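Long-range contact in rhamnonate dehydratase (Gibberella zeae PH-1, PDB 3FXG), which probably dehydrates rhamnonate, as a magnesium-dependent lyase of the enolase superfamily: residues Ile14-Gly26 against Arg394-Val406. Numbering follows the deposited sequence.
Sequences IRSFIIGGVGSGG and RAKLIPSDYLFKV
Ser16 and Ser400 each carry OG between the backbone N and the carbonyl carbon (chi1 67° and 59°), and these matching torsions turn the two hydroxyls to each other to share a hydrogen bond, 2.7 Å from OG to OG. The pair lies at one end of an antiparallel edge-strand pairing, in which the late strand 397-399 closes the N-terminal four-stranded sheet of this enolase-superfamily protein, so that residues from the far end of the sequence complete the domain that begins the chain. Ile18 and Ile398 form the hydrogen-bonded pair: Ile18 N reaches Ile398 O at 2.8 Å and Ile398 N returns to Ile18 O at 2.8 Å, both bonds nearly straight. Past the last bridge, a further backbone hydrogen bond runs from Gly20 N to Lys396 O.

On the sheet face of Phe17, Ile19, Leu397 and Pro399, the side chains of Phe17 and Leu397 cross at about a right angle, and Phe17 CE1 rests 4.0 Å from Pro399 CG. Leu397 and Ile19 run side by side, pointing the same way, while Leu397 also touches Leu68 of strand 66-73. The other face belongs to Ile18 and Ile398, which meet through their CB atoms; CD1 of Ile18 stretches on to the ring edge of Tyr402, in close contact with OH at 3.0 Å, and touches Leu403. Helix 86-101 backs this face: Ile18 packs on Pro87, and His94 NE2 is hydrogen-bonded to Ser16 OG. Outward, Ile398 packs on Pro407, and Leu403 on Leu403, of a second subunit.

At the opposite end the Lys396 chain, bent at chi3 and chi4, lies along the 20-24 loop, CD passing 3.1 Å from Gly20 O and 3.6 Å from Ser24 OG. A water bonded to Ser24 OG and to the carbonyl oxygens of Gly20 and Val22 also accepts a weak bond from Lys396 NZ, at 3.3 Å.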
loop_
_atom_site.group_PDB
_atom_site.type_symbol
_atom_site.label_atom_id
_atom_site.label_comp_id
_atom_site.label_asym_id
_atom_site.label_seq_id
_atom_site.Cartn_x
_atom_site.Cartn_y
_atom_site.Cartn_z
ATOM N N ILE A 14 -24.209 -31.115 33.750
ATOM C CA ILE A 14 -22.818 -31.065 33.335
ATOM C C ILE A 14 -21.950 -31.312 34.561
ATOM O O ILE A 14 -22.191 -30.753 35.632
ATOM C CB ILE A 14 -22.451 -29.701 32.693
ATOM C CG1 ILE A 14 -20.978 -29.703 32.278
ATOM C CG2 ILE A 14 -22.728 -28.569 33.662
ATOM C CD1 ILE A 14 -20.595 -28.559 31.348
ATOM N N ARG A 15 -20.957 -32.178 34.404
ATOM C CA ARG A 15 -20.051 -32.514 35.490
ATOM C C ARG A 15 -18.616 -32.333 35.004
ATOM O O ARG A 15 -18.334 -32.500 33.820
ATOM C CB ARG A 15 -20.268 -33.970 35.923
ATOM C CG ARG A 15 -21.660 -34.282 36.472
ATOM C CD ARG A 15 -21.799 -35.765 36.821
ATOM N NE ARG A 15 -21.866 -36.624 35.636
ATOM C CZ ARG A 15 -22.983 -36.886 34.957
ATOM N NH1 ARG A 15 -24.139 -36.358 35.342
ATOM N NH2 ARG A 15 -22.948 -37.678 33.892
ATOM N N SER A 16 -17.713 -31.974 35.910
ATOM C CA SER A 16 -16.313 -31.807 35.539
ATOM C C SER A 16 -15.441 -32.509 36.563
ATOM O O SER A 16 -15.782 -32.579 37.746
ATOM C CB SER A 16 -15.934 -30.323 35.448
ATOM O OG SER A 16 -15.971 -29.694 36.712
ATOM N N PHE A 17 -14.316 -33.033 36.094
ATOM C CA PHE A 17 -13.384 -33.754 36.946
ATOM C C PHE A 17 -11.955 -33.371 36.621
ATOM O O PHE A 17 -11.630 -33.052 35.478
ATOM C CB PHE A 17 -13.521 -35.262 36.719
ATOM C CG PHE A 17 -14.895 -35.797 36.968
ATOM C CD1 PHE A 17 -15.260 -36.250 38.231
ATOM C CD2 PHE A 17 -15.833 -35.840 35.940
ATOM C CE1 PHE A 17 -16.541 -36.740 38.469
ATOM C CE2 PHE A 17 -17.117 -36.329 36.166
ATOM C CZ PHE A 17 -17.471 -36.779 37.435
ATOM N N ILE A 18 -11.103 -33.408 37.636
ATOM C CA ILE A 18 -9.689 -33.132 37.446
ATOM C C ILE A 18 -9.066 -34.518 37.342
ATOM O O ILE A 18 -9.425 -35.417 38.104
ATOM C CB ILE A 18 -9.094 -32.399 38.655
ATOM C CG1 ILE A 18 -9.733 -31.013 38.775
ATOM C CG2 ILE A 18 -7.581 -32.299 38.510
ATOM C CD1 ILE A 18 -9.457 -30.326 40.084
ATOM N N ILE A 19 -8.162 -34.710 36.391
ATOM C CA ILE A 19 -7.527 -36.008 36.235
ATOM C C ILE A 19 -6.303 -36.079 37.139
ATOM O O ILE A 19 -5.330 -35.358 36.937
ATOM C CB ILE A 19 -7.129 -36.248 34.765
ATOM C CG1 ILE A 19 -8.364 -36.072 33.873
ATOM C CG2 ILE A 19 -6.567 -37.653 34.594
ATOM C CD1 ILE A 19 -8.081 -36.172 32.393
ATOM N N GLY A 20 -6.371 -36.938 38.152
ATOM C CA GLY A 20 -5.264 -37.079 39.081
ATOM C C GLY A 20 -4.026 -37.681 38.446
ATOM O O GLY A 20 -4.105 -38.309 37.392
ATOM N N GLY A 21 -2.879 -37.483 39.088
ATOM C CA GLY A 21 -1.633 -38.021 38.569
ATOM C C GLY A 21 -1.167 -37.329 37.302
ATOM O O GLY A 21 -1.558 -36.194 37.026
ATOM N N VAL A 22 -0.328 -38.016 36.532
ATOM C CA VAL A 22 0.196 -37.471 35.285
ATOM C C VAL A 22 0.045 -38.485 34.154
ATOM O O VAL A 22 -0.366 -39.625 34.382
ATOM C CB VAL A 22 1.702 -37.110 35.415
ATOM C CG1 VAL A 22 1.918 -36.168 36.592
ATOM C CG2 VAL A 22 2.532 -38.373 35.584
ATOM N N GLY A 23 0.371 -38.061 32.938
ATOM C CA GLY A 23 0.295 -38.946 31.788
ATOM C C GLY A 23 -1.084 -39.391 31.332
ATOM O O GLY A 23 -1.202 -40.375 30.603
ATOM N N SER A 24 -2.130 -38.687 31.748
ATOM C CA SER A 24 -3.484 -39.046 31.335
ATOM C C SER A 24 -4.347 -37.798 31.205
ATOM O O SER A 24 -4.400 -36.970 32.113
ATOM C CB SER A 24 -4.114 -40.019 32.337
ATOM O OG SER A 24 -4.198 -39.440 33.626
ATOM N N GLY A 25 -5.025 -37.666 30.072
ATOM C CA GLY A 25 -5.862 -36.503 29.852
ATOM C C GLY A 25 -5.304 -35.627 28.747
ATOM O O GLY A 25 -4.253 -35.927 28.175
ATOM N N GLY A 26 -6.002 -34.532 28.464
ATOM C CA GLY A 26 -5.593 -33.626 27.406
ATOM C C GLY A 26 -4.301 -32.837 27.551
ATOM O O GLY A 26 -3.799 -32.312 26.556
ATOM N N ARG A 394 -11.712 -43.917 36.280
ATOM C CA ARG A 394 -12.743 -43.167 36.991
ATOM C C ARG A 394 -12.382 -42.925 38.449
ATOM O O ARG A 394 -12.740 -41.896 39.023
ATOM C CB ARG A 394 -14.095 -43.877 36.901
ATOM C CG ARG A 394 -14.775 -43.702 35.556
ATOM C CD ARG A 394 -16.237 -44.106 35.607
ATOM N NE ARG A 394 -16.910 -43.868 34.331
ATOM C CZ ARG A 394 -17.136 -42.665 33.810
ATOM N NH1 ARG A 394 -16.748 -41.570 34.452
ATOM N NH2 ARG A 394 -17.747 -42.556 32.638
ATOM N N ALA A 395 -11.668 -43.871 39.048
ATOM C CA ALA A 395 -11.252 -43.739 40.437
ATOM C C ALA A 395 -10.238 -42.605 40.530
ATOM O O ALA A 395 -10.070 -41.983 41.580
ATOM C CB ALA A 395 -10.628 -45.042 40.921
ATOM N N LYS A 396 -9.568 -42.348 39.411
ATOM C CA LYS A 396 -8.557 -41.302 39.313
ATOM C C LYS A 396 -9.224 -39.952 39.048
ATOM O O LYS A 396 -8.589 -38.903 39.156
ATOM C CB LYS A 396 -7.592 -41.632 38.167
ATOM C CG LYS A 396 -6.412 -40.686 38.019
ATOM C CD LYS A 396 -5.812 -40.760 36.613
ATOM C CE LYS A 396 -5.376 -42.172 36.233
ATOM N NZ LYS A 396 -4.259 -42.674 37.084
ATOM N N LEU A 397 -10.506 -39.987 38.692
ATOM C CA LEU A 397 -11.247 -38.767 38.405
ATOM C C LEU A 397 -11.665 -38.061 39.683
ATOM O O LEU A 397 -12.466 -38.573 40.465
ATOM C CB LEU A 397 -12.479 -39.075 37.551
ATOM C CG LEU A 397 -12.187 -39.567 36.131
ATOM C CD1 LEU A 397 -13.491 -39.921 35.438
ATOM C CD2 LEU A 397 -11.442 -38.491 35.351
ATOM N N ILE A 398 -11.112 -36.871 39.878
ATOM C CA ILE A 398 -11.391 -36.070 41.057
ATOM C C ILE A 398 -12.519 -35.076 40.811
ATOM O O ILE A 398 -12.367 -34.143 40.023
ATOM C CB ILE A 398 -10.133 -35.284 41.478
ATOM C CG1 ILE A 398 -8.955 -36.246 41.638
ATOM C CG2 ILE A 398 -10.392 -34.535 42.769
ATOM C CD1 ILE A 398 -7.626 -35.555 41.848
ATOM N N PRO A 399 -13.671 -35.265 41.477
ATOM C CA PRO A 399 -14.794 -34.340 41.293
ATOM C C PRO A 399 -14.302 -32.927 41.617
ATOM O O PRO A 399 -13.531 -32.740 42.559
ATOM C CB PRO A 399 -15.821 -34.843 42.304
ATOM C CG PRO A 399 -15.547 -36.315 42.347
ATOM C CD PRO A 399 -14.038 -36.356 42.395
ATOM N N SER A 400 -14.737 -31.943 40.840
ATOM C CA SER A 400 -14.301 -30.565 41.053
ATOM C C SER A 400 -15.009 -29.873 42.215
ATOM O O SER A 400 -14.731 -28.711 42.513
ATOM C CB SER A 400 -14.505 -29.754 39.772
ATOM O OG SER A 400 -15.866 -29.752 39.385
ATOM N N ASP A 401 -15.910 -30.601 42.873
ATOM C CA ASP A 401 -16.687 -30.090 44.003
ATOM C C ASP A 401 -15.896 -29.325 45.067
ATOM O O ASP A 401 -16.350 -28.294 45.560
ATOM C CB ASP A 401 -17.429 -31.249 44.680
ATOM C CG ASP A 401 -18.475 -31.884 43.777
ATOM O OD1 ASP A 401 -18.198 -32.089 42.576
ATOM O OD2 ASP A 401 -19.576 -32.194 44.277
ATOM N N TYR A 402 -14.719 -29.830 45.425
ATOM C CA TYR A 402 -13.907 -29.193 46.457
ATOM C C TYR A 402 -13.549 -27.739 46.153
ATOM O O TYR A 402 -13.361 -26.938 47.067
ATOM C CB TYR A 402 -12.626 -30.005 46.693
ATOM C CG TYR A 402 -11.550 -29.824 45.644
ATOM C CD1 TYR A 402 -10.533 -28.882 45.816
ATOM C CD2 TYR A 402 -11.544 -30.594 44.482
ATOM C CE1 TYR A 402 -9.534 -28.715 44.857
ATOM C CE2 TYR A 402 -10.550 -30.433 43.516
ATOM C CZ TYR A 402 -9.551 -29.495 43.710
ATOM O OH TYR A 402 -8.571 -29.332 42.758
ATOM N N LEU A 403 -13.461 -27.401 44.870
ATOM C CA LEU A 403 -13.111 -26.046 44.455
ATOM C C LEU A 403 -14.170 -25.008 44.815
ATOM O O LEU A 403 -13.902 -23.803 44.793
ATOM C CB LEU A 403 -12.862 -26.014 42.944
ATOM C CG LEU A 403 -11.610 -26.731 42.437
ATOM C CD1 LEU A 403 -11.673 -26.870 40.923
ATOM C CD2 LEU A 403 -10.369 -25.954 42.859
ATOM N N PHE A 404 -15.366 -25.474 45.155
ATOM C CA PHE A 404 -16.457 -24.569 45.488
ATOM C C PHE A 404 -16.804 -24.549 46.972
ATOM O O PHE A 404 -17.751 -23.881 47.383
ATOM C CB PHE A 404 -17.681 -24.942 44.655
ATOM C CG PHE A 404 -17.389 -25.056 43.184
ATOM C CD1 PHE A 404 -17.083 -23.926 42.432
ATOM C CD2 PHE A 404 -17.381 -26.298 42.558
ATOM C CE1 PHE A 404 -16.771 -24.033 41.076
ATOM C CE2 PHE A 404 -17.072 -26.416 41.206
ATOM C CZ PHE A 404 -16.766 -25.283 40.464
ATOM N N LYS A 405 -16.035 -25.279 47.773
ATOM C CA LYS A 405 -16.259 -25.319 49.215
ATOM C C LYS A 405 -15.526 -24.164 49.885
ATOM O O LYS A 405 -14.511 -24.361 50.556
ATOM C CB LYS A 405 -15.770 -26.649 49.798
ATOM C CG LYS A 405 -16.820 -27.753 49.825
ATOM C CD LYS A 405 -17.345 -28.076 48.440
ATOM C CE LYS A 405 -18.483 -29.086 48.506
ATOM N NZ LYS A 405 -18.060 -30.366 49.133
ATOM N N VAL A 406 -16.044 -22.956 49.696
ATOM C CA VAL A 406 -15.437 -21.767 50.277
ATOM C C VAL A 406 -15.711 -21.701 51.777
ATOM O O VAL A 406 -16.855 -21.826 52.217
ATOM C CB VAL A 406 -15.972 -20.482 49.596
ATOM C CG1 VAL A 406 -17.491 -20.463 49.639
ATOM C CG2 VAL A 406 -15.406 -19.250 50.284
HETATM O O HOH W 1 -2.772 -40.033 35.829
#